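Local coordinates for immunomodulatory active chitinase (Trichuris suis, PDB 6G9C), which probably binds and hydrolyses chitin as a family 18 glycoside hydrolase and displays immunomodulatory properties in inflammatory lung disease, at residues T77-E82 with V137-Q142; I65-A70 with W83-V88; V88-V93 with N143-F148. One frame throughout, in Å; residues are numbered along the deposited sequence.

Interaction 1: T77-E82 with V137-Q142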
ATOM      1  N   THR A  77      -8.068 -12.783  22.240  1.00 44.89           N
ATOM      2  CA  THR A  77      -8.135 -12.312  20.864  1.00 46.34           C
ATOM      3  C   THR A  77      -7.571 -10.891  20.753  1.00 44.23           C
ATOM      4  O   THR A  77      -7.449 -10.164  21.742  1.00 39.46           O
ATOM      5  CB  THR A  77      -9.573 -12.357  20.343  1.00 44.43           C
ATOM      6  OG1 THR A  77     -10.398 -11.502  21.140  1.00 42.94           O
ATOM      7  CG2 THR A  77     -10.129 -13.789  20.384  1.00 49.15           C
ATOM      8  N   VAL A  78      -7.209 -10.506  19.528  1.00 37.90           N
ATOM      9  CA  VAL A  78      -6.557  -9.227  19.247  1.00 36.81           C
ATOM     10  C   VAL A  78      -7.551  -8.281  18.586  1.00 39.97           C
ATOM     11  O   VAL A  78      -8.372  -8.706  17.764  1.00 40.06           O
ATOM     12  CB  VAL A  78      -5.314  -9.419  18.357  1.00 38.60           C
ATOM     13  CG1 VAL A  78      -4.682  -8.060  18.011  1.00 35.38           C
ATOM     14  CG2 VAL A  78      -4.303 -10.302  19.053  1.00 40.28           C
ATOM     15  N   ASP A  79      -7.456  -6.993  18.927  1.00 39.46           N
ATOM     16  CA  ASP A  79      -8.329  -5.982  18.348  1.00 40.34           C
ATOM     17  C   ASP A  79      -7.670  -4.613  18.458  1.00 38.80           C
ATOM     18  O   ASP A  79      -6.658  -4.427  19.148  1.00 37.20           O
ATOM     19  CB  ASP A  79      -9.698  -5.973  19.030  1.00 45.87           C
ATOM     20  CG  ASP A  79     -10.802  -5.509  18.102  1.00 59.37           C
ATOM     21  OD1 ASP A  79     -10.489  -5.071  16.968  1.00 55.10           O
ATOM     22  OD2 ASP A  79     -11.981  -5.590  18.505  1.00 65.93           O
ATOM     23  N   GLN A  80      -8.265  -3.647  17.759  1.00 37.99           N
ATOM     24  CA  GLN A  80      -7.779  -2.276  17.832  1.00 38.98           C
ATOM     25  C   GLN A  80      -8.001  -1.723  19.232  1.00 39.90           C
ATOM     26  O   GLN A  80      -8.926  -2.123  19.950  1.00 40.34           O
ATOM     27  CB  GLN A  80      -8.496  -1.397  16.805  1.00 39.57           C
ATOM     28  CG  GLN A  80      -9.985  -1.270  17.060  1.00 40.29           C
ATOM     29  CD  GLN A  80     -10.652  -0.248  16.159  1.00 47.36           C
ATOM     30  OE1 GLN A  80     -10.029   0.294  15.247  1.00 42.17           O
ATOM     31  NE2 GLN A  80     -11.922   0.024  16.419  1.00 53.13           N
ATOM     32  N   PHE A  81      -7.131  -0.811  19.629  1.00 41.10           N
ATOM     33  CA  PHE A  81      -7.274  -0.188  20.934  1.00 40.07           C
ATOM     34  C   PHE A  81      -8.057   1.114  20.845  1.00 41.42           C
ATOM     35  O   PHE A  81      -8.986   1.337  21.628  1.00 49.56           O
ATOM     36  CB  PHE A  81      -5.895   0.054  21.552  1.00 42.52           C
ATOM     37  CG  PHE A  81      -5.932   0.245  23.035  1.00 53.54           C
ATOM     38  CD1 PHE A  81      -6.379   1.436  23.583  1.00 63.02           C
ATOM     39  CD2 PHE A  81      -5.536  -0.771  23.884  1.00 57.09           C
ATOM     40  CE1 PHE A  81      -6.422   1.611  24.952  1.00 65.44           C
ATOM     41  CE2 PHE A  81      -5.579  -0.603  25.251  1.00 58.03           C
ATOM     42  CZ  PHE A  81      -6.020   0.588  25.788  1.00 62.62           C
ATOM     43  N   GLU A  82      -7.702   1.975  19.898  1.00 39.25           N
ATOM     44  CA  GLU A  82      -8.370   3.259  19.759  1.00 43.41           C
ATOM     45  C   GLU A  82      -9.488   3.157  18.733  1.00 46.77           C
ATOM     46  O   GLU A  82      -9.393   2.416  17.750  1.00 44.94           O
ATOM     47  CB  GLU A  82      -7.383   4.358  19.349  1.00 43.80           C
ATOM     48  CG  GLU A  82      -6.413   4.782  20.454  1.00 40.05           C
ATOM     49  CD  GLU A  82      -7.120   5.380  21.665  1.00 41.94           C
ATOM     50  OE1 GLU A  82      -8.242   5.900  21.517  1.00 43.59           O
ATOM     51  OE2 GLU A  82      -6.554   5.329  22.771  1.00 46.35           O
ATOM     52  N   VAL A 137      -2.692 -13.348  13.712  1.00 33.89           N
ATOM     53  CA  VAL A 137      -2.337 -13.492  12.301  1.00 37.36           C
ATOM     54  C   VAL A 137      -3.436 -12.928  11.417  1.00 38.35           C
ATOM     55  O   VAL A 137      -3.164 -12.212  10.435  1.00 36.49           O
ATOM     56  CB  VAL A 137      -2.033 -14.965  11.974  1.00 47.75           C
ATOM     57  CG1 VAL A 137      -2.305 -15.245  10.518  1.00 57.98           C
ATOM     58  CG2 VAL A 137      -0.593 -15.272  12.307  1.00 44.44           C
ATOM     59  N   SER A 138      -4.693 -13.194  11.779  1.00 33.53           N
ATOM     60  CA  SER A 138      -5.814 -12.627  11.038  1.00 35.43           C
ATOM     61  C   SER A 138      -5.805 -11.104  11.113  1.00 38.01           C
ATOM     62  O   SER A 138      -5.970 -10.424  10.095  1.00 38.20           O
ATOM     63  CB  SER A 138      -7.133 -13.189  11.567  1.00 36.20           C
ATOM     64  OG  SER A 138      -7.178 -14.599  11.409  1.00 45.10           O
ATOM     65  N   PHE A 139      -5.600 -10.554  12.313  1.00 35.72           N
ATOM     66  CA  PHE A 139      -5.617  -9.103  12.483  1.00 37.37           C
ATOM     67  C   PHE A 139      -4.493  -8.446  11.699  1.00 31.99           C
ATOM     68  O   PHE A 139      -4.689  -7.389  11.087  1.00 36.32           O
ATOM     69  CB  PHE A 139      -5.508  -8.745  13.969  1.00 30.50           C
ATOM     70  CG  PHE A 139      -5.855  -7.315  14.280  1.00 32.84           C
ATOM     71  CD1 PHE A 139      -7.174  -6.926  14.444  1.00 39.49           C
ATOM     72  CD2 PHE A 139      -4.853  -6.356  14.417  1.00 34.50           C
ATOM     73  CE1 PHE A 139      -7.496  -5.598  14.742  1.00 37.94           C
ATOM     74  CE2 PHE A 139      -5.164  -5.025  14.710  1.00 35.31           C
ATOM     75  CZ  PHE A 139      -6.482  -4.644  14.872  1.00 36.79           C
ATOM     76  N   LEU A 140      -3.306  -9.059  11.708  1.00 32.12           N
ATOM     77  CA  LEU A 140      -2.163  -8.503  10.991  1.00 33.49           C
ATOM     78  C   LEU A 140      -2.435  -8.447   9.494  1.00 39.64           C
ATOM     79  O   LEU A 140      -2.237  -7.405   8.855  1.00 33.57           O
ATOM     80  CB  LEU A 140      -0.906  -9.328  11.275  1.00 31.54           C
ATOM     81  CG  LEU A 140      -0.308  -9.225  12.689  1.00 32.28           C
ATOM     82  CD1 LEU A 140       0.779 -10.281  12.888  1.00 28.19           C
ATOM     83  CD2 LEU A 140       0.207  -7.803  13.004  1.00 32.87           C
ATOM     84  N   GLN A 141      -2.899  -9.562   8.916  1.00 36.44           N
ATOM     85  CA  GLN A 141      -3.096  -9.607   7.470  1.00 42.94           C
ATOM     86  C   GLN A 141      -4.295  -8.770   7.043  1.00 41.53           C
ATOM     87  O   GLN A 141      -4.257  -8.129   5.986  1.00 39.27           O
ATOM     88  CB  GLN A 141      -3.247 -11.054   6.980  1.00 48.32           C
ATOM     89  CG  GLN A 141      -1.957 -11.875   7.071  1.00 58.16           C
ATOM     90  CD  GLN A 141      -1.680 -12.714   5.815  1.00 69.72           C
ATOM     91  OE1 GLN A 141      -2.570 -13.378   5.286  1.00 73.69           O
ATOM     92  NE2 GLN A 141      -0.431 -12.697   5.353  1.00 66.06           N
ATOM     93  N   GLN A 142      -5.368  -8.752   7.847  1.00 36.10           N
ATOM     94  CA  GLN A 142      -6.525  -7.933   7.500  1.00 38.08           C
ATOM     95  C   GLN A 142      -6.149  -6.458   7.413  1.00 38.56           C
ATOM     96  O   GLN A 142      -6.731  -5.716   6.618  1.00 39.60           O
ATOM     97  CB  GLN A 142      -7.652  -8.117   8.520  1.00 41.31           C
ATOM     98  CG  GLN A 142      -8.376  -9.474   8.450  1.00 46.98           C
ATOM     99  CD  GLN A 142      -9.173  -9.808   9.718  1.00 48.79           C
ATOM    100  OE1 GLN A 142      -9.051  -9.143  10.753  1.00 45.92           O
ATOM    101  NE2 GLN A 142      -9.984 -10.858   9.638  1.00 53.15           N
TER

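Interaction 2: I65-A70 with W83-V88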
ATOM      1  N   ILE A  65       8.454   1.228  11.287  1.00 25.32           N
ATOM      2  CA  ILE A  65       7.579   1.915  12.230  1.00 25.39           C
ATOM      3  C   ILE A  65       6.876   0.851  13.057  1.00 28.36           C
ATOM      4  O   ILE A  65       6.316  -0.100  12.499  1.00 29.81           O
ATOM      5  CB  ILE A  65       6.559   2.818  11.524  1.00 28.87           C
ATOM      6  CG1 ILE A  65       7.251   4.081  10.972  1.00 27.75           C
ATOM      7  CG2 ILE A  65       5.440   3.186  12.498  1.00 27.28           C
ATOM      8  CD1 ILE A  65       6.387   4.831  10.008  1.00 31.45           C
ATOM      9  N   PHE A  66       6.896   1.015  14.378  1.00 25.69           N
ATOM     10  CA  PHE A  66       6.203   0.110  15.293  1.00 26.84           C
ATOM     11  C   PHE A  66       4.957   0.826  15.797  1.00 30.05           C
ATOM     12  O   PHE A  66       5.049   1.934  16.341  1.00 28.42           O
ATOM     13  CB  PHE A  66       7.104  -0.304  16.458  1.00 22.36           C
ATOM     14  CG  PHE A  66       8.355  -1.003  16.022  1.00 26.60           C
ATOM     15  CD1 PHE A  66       9.485  -0.276  15.675  1.00 26.76           C
ATOM     16  CD2 PHE A  66       8.395  -2.387  15.927  1.00 27.70           C
ATOM     17  CE1 PHE A  66      10.632  -0.909  15.242  1.00 25.96           C
ATOM     18  CE2 PHE A  66       9.546  -3.032  15.502  1.00 27.40           C
ATOM     19  CZ  PHE A  66      10.660  -2.288  15.149  1.00 24.33           C
ATOM     20  N   TYR A  67       3.794   0.209  15.594  1.00 25.89           N
ATOM     21  CA  TYR A  67       2.520   0.840  15.930  1.00 28.37           C
ATOM     22  C   TYR A  67       2.106   0.432  17.343  1.00 26.36           C
ATOM     23  O   TYR A  67       1.692  -0.714  17.569  1.00 24.85           O
ATOM     24  CB  TYR A  67       1.460   0.462  14.903  1.00 26.55           C
ATOM     25  CG  TYR A  67       0.225   1.319  14.986  1.00 29.53           C
ATOM     26  CD1 TYR A  67      -0.692   1.149  16.021  1.00 29.24           C
ATOM     27  CD2 TYR A  67      -0.020   2.329  14.046  1.00 30.48           C
ATOM     28  CE1 TYR A  67      -1.822   1.934  16.114  1.00 30.58           C
ATOM     29  CE2 TYR A  67      -1.156   3.121  14.136  1.00 35.59           C
ATOM     30  CZ  TYR A  67      -2.047   2.920  15.174  1.00 33.25           C
ATOM     31  OH  TYR A  67      -3.176   3.691  15.275  1.00 36.79           O
ATOM     32  N   ALA A  68       2.205   1.369  18.291  1.00 24.54           N
ATOM     33  CA  ALA A  68       1.804   1.129  19.678  1.00 27.69           C
ATOM     34  C   ALA A  68       0.445   1.769  19.947  1.00 30.02           C
ATOM     35  O   ALA A  68       0.287   2.980  19.750  1.00 32.49           O
ATOM     36  CB  ALA A  68       2.856   1.686  20.639  1.00 26.08           C
ATOM     37  N   PHE A  69      -0.545   0.985  20.410  1.00 27.00           N
ATOM     38  CA  PHE A  69      -0.536  -0.480  20.604  1.00 28.88           C
ATOM     39  C   PHE A  69      -1.854  -1.069  20.114  1.00 30.01           C
ATOM     40  O   PHE A  69      -2.880  -0.383  20.091  1.00 32.55           O
ATOM     41  CB  PHE A  69      -0.412  -0.873  22.079  1.00 29.07           C
ATOM     42  CG  PHE A  69       0.905  -0.540  22.711  1.00 29.17           C
ATOM     43  CD1 PHE A  69       2.032  -1.295  22.435  1.00 23.65           C
ATOM     44  CD2 PHE A  69       0.997   0.504  23.631  1.00 28.50           C
ATOM     45  CE1 PHE A  69       3.251  -0.995  23.041  1.00 24.98           C
ATOM     46  CE2 PHE A  69       2.207   0.817  24.243  1.00 28.33           C
ATOM     47  CZ  PHE A  69       3.339   0.063  23.939  1.00 27.59           C
ATOM     48  N   ALA A  70      -1.858  -2.363  19.794  1.00 28.59           N
ATOM     49  CA  ALA A  70      -3.112  -3.087  19.697  1.00 34.57           C
ATOM     50  C   ALA A  70      -3.575  -3.491  21.098  1.00 37.37           C
ATOM     51  O   ALA A  70      -2.899  -3.246  22.101  1.00 35.17           O
ATOM     52  CB  ALA A  70      -2.964  -4.314  18.794  1.00 31.48           C
ATOM     53  N   TRP A  83     -10.549   3.930  18.976  1.00 43.60           N
ATOM     54  CA  TRP A  83     -11.765   3.873  18.177  1.00 49.77           C
ATOM     55  C   TRP A  83     -11.513   4.083  16.691  1.00 51.91           C
ATOM     56  O   TRP A  83     -12.345   3.675  15.872  1.00 49.70           O
ATOM     57  CB  TRP A  83     -12.747   4.933  18.677  1.00 50.13           C
ATOM     58  CG  TRP A  83     -12.289   6.323  18.360  1.00 54.47           C
ATOM     59  CD1 TRP A  83     -11.379   7.072  19.059  1.00 48.21           C
ATOM     60  CD2 TRP A  83     -12.702   7.128  17.248  1.00 58.40           C
ATOM     61  NE1 TRP A  83     -11.209   8.295  18.452  1.00 55.83           N
ATOM     62  CE2 TRP A  83     -12.011   8.356  17.341  1.00 55.36           C
ATOM     63  CE3 TRP A  83     -13.590   6.932  16.184  1.00 60.44           C
ATOM     64  CZ2 TRP A  83     -12.181   9.381  16.410  1.00 55.47           C
ATOM     65  CZ3 TRP A  83     -13.758   7.950  15.262  1.00 62.79           C
ATOM     66  CH2 TRP A  83     -13.059   9.159  15.382  1.00 59.16           C
ATOM     67  N   ASN A  84     -10.401   4.724  16.316  1.00 45.45           N
ATOM     68  CA  ASN A  84     -10.139   5.051  14.919  1.00 41.50           C
ATOM     69  C   ASN A  84      -8.858   4.408  14.398  1.00 42.81           C
ATOM     70  O   ASN A  84      -8.301   4.883  13.405  1.00 44.21           O
ATOM     71  CB  ASN A  84     -10.102   6.573  14.717  1.00 39.56           C
ATOM     72  CG  ASN A  84      -9.059   7.268  15.590  1.00 42.31           C
ATOM     73  OD1 ASN A  84      -8.561   6.698  16.558  1.00 40.60           O
ATOM     74  ND2 ASN A  84      -8.741   8.516  15.252  1.00 40.53           N
ATOM     75  N   ASP A  85      -8.375   3.342  15.042  1.00 42.64           N
ATOM     76  CA  ASP A  85      -7.176   2.659  14.557  1.00 35.55           C
ATOM     77  C   ASP A  85      -7.409   2.073  13.166  1.00 44.81           C
ATOM     78  O   ASP A  85      -6.755   2.465  12.189  1.00 40.49           O
ATOM     79  CB  ASP A  85      -6.761   1.548  15.529  1.00 36.45           C
ATOM     80  CG  ASP A  85      -5.985   2.060  16.735  1.00 38.54           C
ATOM     81  OD1 ASP A  85      -5.246   3.059  16.609  1.00 40.84           O
ATOM     82  OD2 ASP A  85      -6.115   1.445  17.817  1.00 39.20           O
ATOM     83  N   ILE A  86      -8.344   1.121  13.067  1.00 42.35           N
ATOM     84  CA  ILE A  86      -8.574   0.400  11.816  1.00 40.18           C
ATOM     85  C   ILE A  86      -9.072   1.342  10.733  1.00 41.60           C
ATOM     86  O   ILE A  86      -8.625   1.274   9.582  1.00 43.92           O
ATOM     87  CB  ILE A  86      -9.563  -0.757  12.045  1.00 44.09           C
ATOM     88  CG1 ILE A  86      -8.881  -1.903  12.788  1.00 42.91           C
ATOM     89  CG2 ILE A  86     -10.140  -1.243  10.724  1.00 50.25           C
ATOM     90  CD1 ILE A  86      -9.865  -2.848  13.465  1.00 45.39           C
ATOM     91  N   ASP A  87      -9.983   2.254  11.088  1.00 42.81           N
ATOM     92  CA  ASP A  87     -10.618   3.116  10.098  1.00 47.25           C
ATOM     93  C   ASP A  87      -9.722   4.260   9.631  1.00 49.87           C
ATOM     94  O   ASP A  87      -9.837   4.685   8.477  1.00 53.24           O
ATOM     95  CB  ASP A  87     -11.924   3.680  10.666  1.00 54.56           C
ATOM     96  CG  ASP A  87     -13.019   2.632  10.752  1.00 59.41           C
ATOM     97  OD1 ASP A  87     -12.834   1.537  10.184  1.00 58.16           O
ATOM     98  OD2 ASP A  87     -14.062   2.898  11.390  1.00 63.76           O
ATOM     99  N   VAL A  88      -8.844   4.789  10.488  1.00 44.97           N
ATOM    100  CA  VAL A  88      -8.163   6.039  10.154  1.00 44.81           C
ATOM    101  C   VAL A  88      -6.649   5.914  10.288  1.00 43.22           C
ATOM    102  O   VAL A  88      -5.906   6.166   9.332  1.00 40.48           O
ATOM    103  CB  VAL A  88      -8.685   7.196  11.030  1.00 45.61           C
ATOM    104  CG1 VAL A  88      -7.955   8.482  10.702  1.00 40.70           C
ATOM    105  CG2 VAL A  88     -10.187   7.390  10.830  1.00 53.70           C
TER
HETATM  106  O   HOH W   1      -4.346  -0.586  17.752  1.00 33.54           O

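Interaction 3: V88-V93 with N143-F148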
ATOM      1  N   VAL A  88      -8.844   4.789  10.488  1.00 44.97           N
ATOM      2  CA  VAL A  88      -8.163   6.039  10.154  1.00 44.81           C
ATOM      3  C   VAL A  88      -6.649   5.914  10.288  1.00 43.22           C
ATOM      4  O   VAL A  88      -5.906   6.166   9.332  1.00 40.48           O
ATOM      5  CB  VAL A  88      -8.685   7.196  11.030  1.00 45.61           C
ATOM      6  CG1 VAL A  88      -7.955   8.482  10.702  1.00 40.70           C
ATOM      7  CG2 VAL A  88     -10.187   7.390  10.830  1.00 53.70           C
ATOM      8  N   LEU A  89      -6.178   5.517  11.470  1.00 35.83           N
ATOM      9  CA  LEU A  89      -4.757   5.645  11.770  1.00 34.75           C
ATOM     10  C   LEU A  89      -3.915   4.557  11.110  1.00 34.51           C
ATOM     11  O   LEU A  89      -2.842   4.862  10.575  1.00 34.95           O
ATOM     12  CB  LEU A  89      -4.539   5.653  13.286  1.00 33.14           C
ATOM     13  CG  LEU A  89      -5.182   6.815  14.043  1.00 38.80           C
ATOM     14  CD1 LEU A  89      -4.789   6.722  15.517  1.00 39.59           C
ATOM     15  CD2 LEU A  89      -4.768   8.181  13.442  1.00 35.29           C
ATOM     16  N   TYR A  90      -4.346   3.288  11.167  1.00 37.16           N
ATOM     17  CA  TYR A  90      -3.621   2.240  10.445  1.00 35.11           C
ATOM     18  C   TYR A  90      -3.425   2.598   8.977  1.00 38.79           C
ATOM     19  O   TYR A  90      -2.275   2.571   8.505  1.00 36.17           O
ATOM     20  CB  TYR A  90      -4.329   0.874  10.511  1.00 32.18           C
ATOM     21  CG  TYR A  90      -4.397   0.163  11.851  1.00 31.54           C
ATOM     22  CD1 TYR A  90      -3.692   0.614  12.968  1.00 32.08           C
ATOM     23  CD2 TYR A  90      -5.186  -0.980  11.987  1.00 33.39           C
ATOM     24  CE1 TYR A  90      -3.781  -0.068  14.189  1.00 32.53           C
ATOM     25  CE2 TYR A  90      -5.279  -1.648  13.182  1.00 30.79           C
ATOM     26  CZ  TYR A  90      -4.576  -1.200  14.279  1.00 31.86           C
ATOM     27  OH  TYR A  90      -4.701  -1.904  15.464  1.00 35.53           O
ATOM     28  N   PRO A  91      -4.467   2.921   8.201  1.00 42.83           N
ATOM     29  CA  PRO A  91      -4.217   3.258   6.792  1.00 45.41           C
ATOM     30  C   PRO A  91      -3.440   4.543   6.635  1.00 45.93           C
ATOM     31  O   PRO A  91      -2.697   4.679   5.657  1.00 40.74           O
ATOM     32  CB  PRO A  91      -5.624   3.376   6.194  1.00 44.22           C
ATOM     33  CG  PRO A  91      -6.485   3.700   7.332  1.00 50.86           C
ATOM     34  CD  PRO A  91      -5.907   2.982   8.514  1.00 50.92           C
ATOM     35  N   GLY A  92      -3.595   5.488   7.569  1.00 38.36           N
ATOM     36  CA  GLY A  92      -2.794   6.697   7.522  1.00 37.27           C
ATOM     37  C   GLY A  92      -1.309   6.413   7.628  1.00 39.47           C
ATOM     38  O   GLY A  92      -0.501   7.014   6.916  1.00 35.78           O
ATOM     39  N   VAL A  93      -0.926   5.492   8.520  1.00 38.56           N
ATOM     40  CA  VAL A  93       0.479   5.108   8.606  1.00 33.95           C
ATOM     41  C   VAL A  93       0.901   4.348   7.355  1.00 36.59           C
ATOM     42  O   VAL A  93       1.960   4.629   6.780  1.00 36.45           O
ATOM     43  CB  VAL A  93       0.760   4.300   9.887  1.00 32.67           C
ATOM     44  CG1 VAL A  93       2.205   3.777   9.872  1.00 31.76           C
ATOM     45  CG2 VAL A  93       0.535   5.157  11.132  1.00 30.77           C
ATOM     46  N   ASN A 143      -5.168  -6.023   8.201  1.00 32.52           N
ATOM     47  CA  ASN A 143      -4.848  -4.610   8.312  1.00 34.32           C
ATOM     48  C   ASN A 143      -3.521  -4.259   7.655  1.00 35.75           C
ATOM     49  O   ASN A 143      -3.030  -3.126   7.819  1.00 34.74           O
ATOM     50  CB  ASN A 143      -4.887  -4.195   9.786  1.00 34.18           C
ATOM     51  CG  ASN A 143      -6.311  -4.203  10.337  1.00 39.75           C
ATOM     52  OD1 ASN A 143      -7.122  -3.344   9.992  1.00 37.37           O
ATOM     53  ND2 ASN A 143      -6.630  -5.195  11.162  1.00 39.79           N
ATOM     54  N   LYS A 144      -2.954  -5.193   6.882  1.00 33.25           N
ATOM     55  CA  LYS A 144      -1.828  -4.943   5.980  1.00 37.68           C
ATOM     56  C   LYS A 144      -0.527  -4.682   6.727  1.00 37.07           C
ATOM     57  O   LYS A 144       0.353  -3.991   6.212  1.00 34.04           O
ATOM     58  CB  LYS A 144      -2.122  -3.771   5.025  1.00 35.87           C
ATOM     59  CG  LYS A 144      -3.451  -3.869   4.295  1.00 44.02           C
ATOM     60  CD  LYS A 144      -3.501  -5.083   3.401  1.00 49.36           C
ATOM     61  CE  LYS A 144      -4.216  -4.759   2.094  1.00 59.44           C
ATOM     62  NZ  LYS A 144      -5.581  -4.212   2.319  1.00 61.78           N
ATOM     63  N   PHE A 145      -0.383  -5.214   7.939  1.00 32.16           N
ATOM     64  CA  PHE A 145       0.870  -5.059   8.662  1.00 28.36           C
ATOM     65  C   PHE A 145       1.961  -5.948   8.066  1.00 26.70           C
ATOM     66  O   PHE A 145       1.694  -6.990   7.451  1.00 28.87           O
ATOM     67  CB  PHE A 145       0.682  -5.372  10.154  1.00 29.69           C
ATOM     68  CG  PHE A 145       0.013  -4.256  10.913  1.00 28.45           C
ATOM     69  CD1 PHE A 145       0.752  -3.167  11.355  1.00 27.30           C
ATOM     70  CD2 PHE A 145      -1.351  -4.277  11.143  1.00 30.45           C
ATOM     71  CE1 PHE A 145       0.142  -2.115  12.028  1.00 28.45           C
ATOM     72  CE2 PHE A 145      -1.970  -3.232  11.829  1.00 31.53           C
ATOM     73  CZ  PHE A 145      -1.222  -2.149  12.263  1.00 30.53           C
ATOM     74  N   ASP A 146       3.202  -5.505   8.239  1.00 25.34           N
ATOM     75  CA  ASP A 146       4.386  -6.230   7.804  1.00 30.30           C
ATOM     76  C   ASP A 146       4.967  -7.127   8.889  1.00 30.65           C
ATOM     77  O   ASP A 146       5.899  -7.886   8.608  1.00 27.48           O
ATOM     78  CB  ASP A 146       5.460  -5.233   7.361  1.00 27.99           C
ATOM     79  CG  ASP A 146       5.030  -4.433   6.156  1.00 33.76           C
ATOM     80  OD1 ASP A 146       4.744  -5.056   5.108  1.00 32.66           O
ATOM     81  OD2 ASP A 146       4.920  -3.189   6.269  1.00 32.47           O
ATOM     82  N   GLY A 147       4.476  -7.032  10.116  1.00 27.83           N
ATOM     83  CA  GLY A 147       5.104  -7.781  11.186  1.00 27.44           C
ATOM     84  C   GLY A 147       4.455  -7.490  12.517  1.00 27.97           C
ATOM     85  O   GLY A 147       3.509  -6.701  12.619  1.00 26.04           O
ATOM     86  N   PHE A 148       4.989  -8.158  13.543  1.00 26.73           N
ATOM     87  CA  PHE A 148       4.464  -8.133  14.898  1.00 25.94           C
ATOM     88  C   PHE A 148       5.600  -7.843  15.867  1.00 27.42           C
ATOM     89  O   PHE A 148       6.692  -8.403  15.732  1.00 25.31           O
ATOM     90  CB  PHE A 148       3.815  -9.480  15.258  1.00 26.08           C
ATOM     91  CG  PHE A 148       3.342  -9.555  16.681  1.00 29.01           C
ATOM     92  CD1 PHE A 148       2.449  -8.623  17.170  1.00 25.53           C
ATOM     93  CD2 PHE A 148       3.787 -10.567  17.525  1.00 32.06           C
ATOM     94  CE1 PHE A 148       1.994  -8.690  18.490  1.00 28.04           C
ATOM     95  CE2 PHE A 148       3.343 -10.647  18.845  1.00 32.08           C
ATOM     96  CZ  PHE A 148       2.444  -9.703  19.327  1.00 30.67           C
TER

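Interaction 1: T77-E82 with V137-Q142
F139, on the last turn of helix 126-142, lies against the backbone of V78, D79 and Q80, where the short strand 78-79 pairs with strand 64-72 of the TIM barrel. The contact is built around this one phenyl group. With CG anti to the backbone N (chi1 -166°), the ring leaves the helix and reaches across to the strand. V78 sends CG1 over one face in a CH-pi contact, 4.3 Å from the ring centroid and 25° off its normal, the two side chains crossing at about a right angle. Farther along the ring the backbone takes over: D79 CA lies 3.7 Å from F139 CE1, and Q80 N comes to 3.5 Å from F139 CZ, both approaching obliquely. V78 also packs on F132 and L136, and F139 on I86, so this half of the contact is closely filled.

The other half, made by the partly exposed D79 and Q80, is looser and more polar. The carboxylate of D79 stands nearly perpendicular to the ring and touches it only through OD1, 3.8 Å from F139 CE1. Q80 leads its amide away from the ring, where OE1 accepts the backbone N-H of I86. Beyond the contact, S138, Q141 and Q142 lie on the part of the helix that meets the second subunit, bonding to its T181 and S182, next to C180, which forms the interchain disulfide. Although Q80 N lies close to the aromatic ring, its hydrogen is taken up locally: Q80 N donates to D79 OD1 over 2.8 Å, meeting that oxygen from above the carboxylate plane.

Interaction 2: I65-A70 with W83-V88
In the TIM barrel of this chitinase, strand 64-72 is tied to the start of helix 85-94 by a tyrosine-aspartate pair, Y67 and D85. In Y67, chi1 of -166° swings the phenol ring clear of the backbone N and out toward the helix; its ring meets that of Y90 edge-to-face and also touches the ring of F39. The phenol tip alone makes the direct bond: Y67 OH donates to D85 OD1 over a short 2.5 Å. The acceptor sits at the ring edge, close to the ring plane, whereas the hydroxyl approaches OD1 from above the carboxylate, 37° out of its plane; the two flat groups are thus almost perpendicular, at 82°.

The second carboxylate oxygen reaches the same strand through a bridging water. This water donates both ways, to D85 OD2 at 2.7 Å and to the carbonyl oxygen of F69 at 2.8 Å, just after the cis peptide that joins A68 and F69. D85 OD2 also accepts the backbone N-H of E82, with weaker approaches from F81 N and N41 ND2.

Both oxygens of a buried carboxylate are therefore engaged: the phenol is one of the donors to OD1, while a water and a main-chain N-H serve OD2. So many donors, in the first turn of a helix, would favour an ionised aspartate and restrict rotation of its carboxylate, while the phenol gains an acceptor in otherwise largely apolar surroundings.

Interaction 3: V88-V93 with N143-F148
F145 points its ring edge at the face of Y90, with CZ 3.7 Å above the centre of the tyrosine ring. The pair joins helix 85-94, on the outside of the TIM barrel, to the turn that leads from helix 126-142 into barrel strand 147-151. It is a T-shaped stack: the centroids are 4.9 Å apart and the planes lie at 81°. F145 CG is turned opposite its own carbonyl carbon (chi1 -77°), which carries the ring to Y90. Two atoms of the phenylalanine edge make the contact: F145 CZ sits 3.8 Å from Y90 CD1 and F145 CE2 3.9 Å from Y90 CE2. L107 of the neighbouring barrel strand 104-110 touches both rings, and Y67 does so too, which places the stack in the layer between strands and helices.

N143 meets Y90 from another direction. Its OD1 lies at the ring edge, near the ring plane and 3.6 Å from Y90 CD2, a polar contact with the C-H edge, probably mildly favourable electrostatically, and not a hydrogen bond. The amide is turned 72° from the tyrosine ring, so the two do not stack.

A Schellman motif sets up both partners. Helix 126-142 gives way at N143, the first residue off helical geometry, K144 takes the positive phi of the C-prime residue, and F145 N turns back to L140 O while K144 N turns to Q141 O. This reversal brings N143 and F145 onto one tyrosine and sends the chain on through D146, where the family's DxxDxDxE chitinase signature begins. D146 is itself held by K97 and by the backbone N of V105. The amide of N143 is also tied to its own helix end, for N143 ND2 donates to the carbonyl oxygen of F139.

Overall arrangement
From the N terminus, the chain runs up strand 64-72, turns back through 78-79 and enters helix 85-94; interaction 2 closes this short loop. Interaction 1 opens inside it, at 77-82, but closes only at 137-142, so the two cross. Interaction 3 starts at V88, the residue on which interaction 2 ends; these two follow in series, whereas interaction 3 crosses interaction 1 and closes just beyond it, at 143-148. Helix 85-94 is common to interactions 2 and 3, and the residues of interaction 1 touch its first turn. Together they tie barrel strand 64-72, the short strand 78-79 and the turn leading into strand 147-151 to helices 85-94 and 126-142.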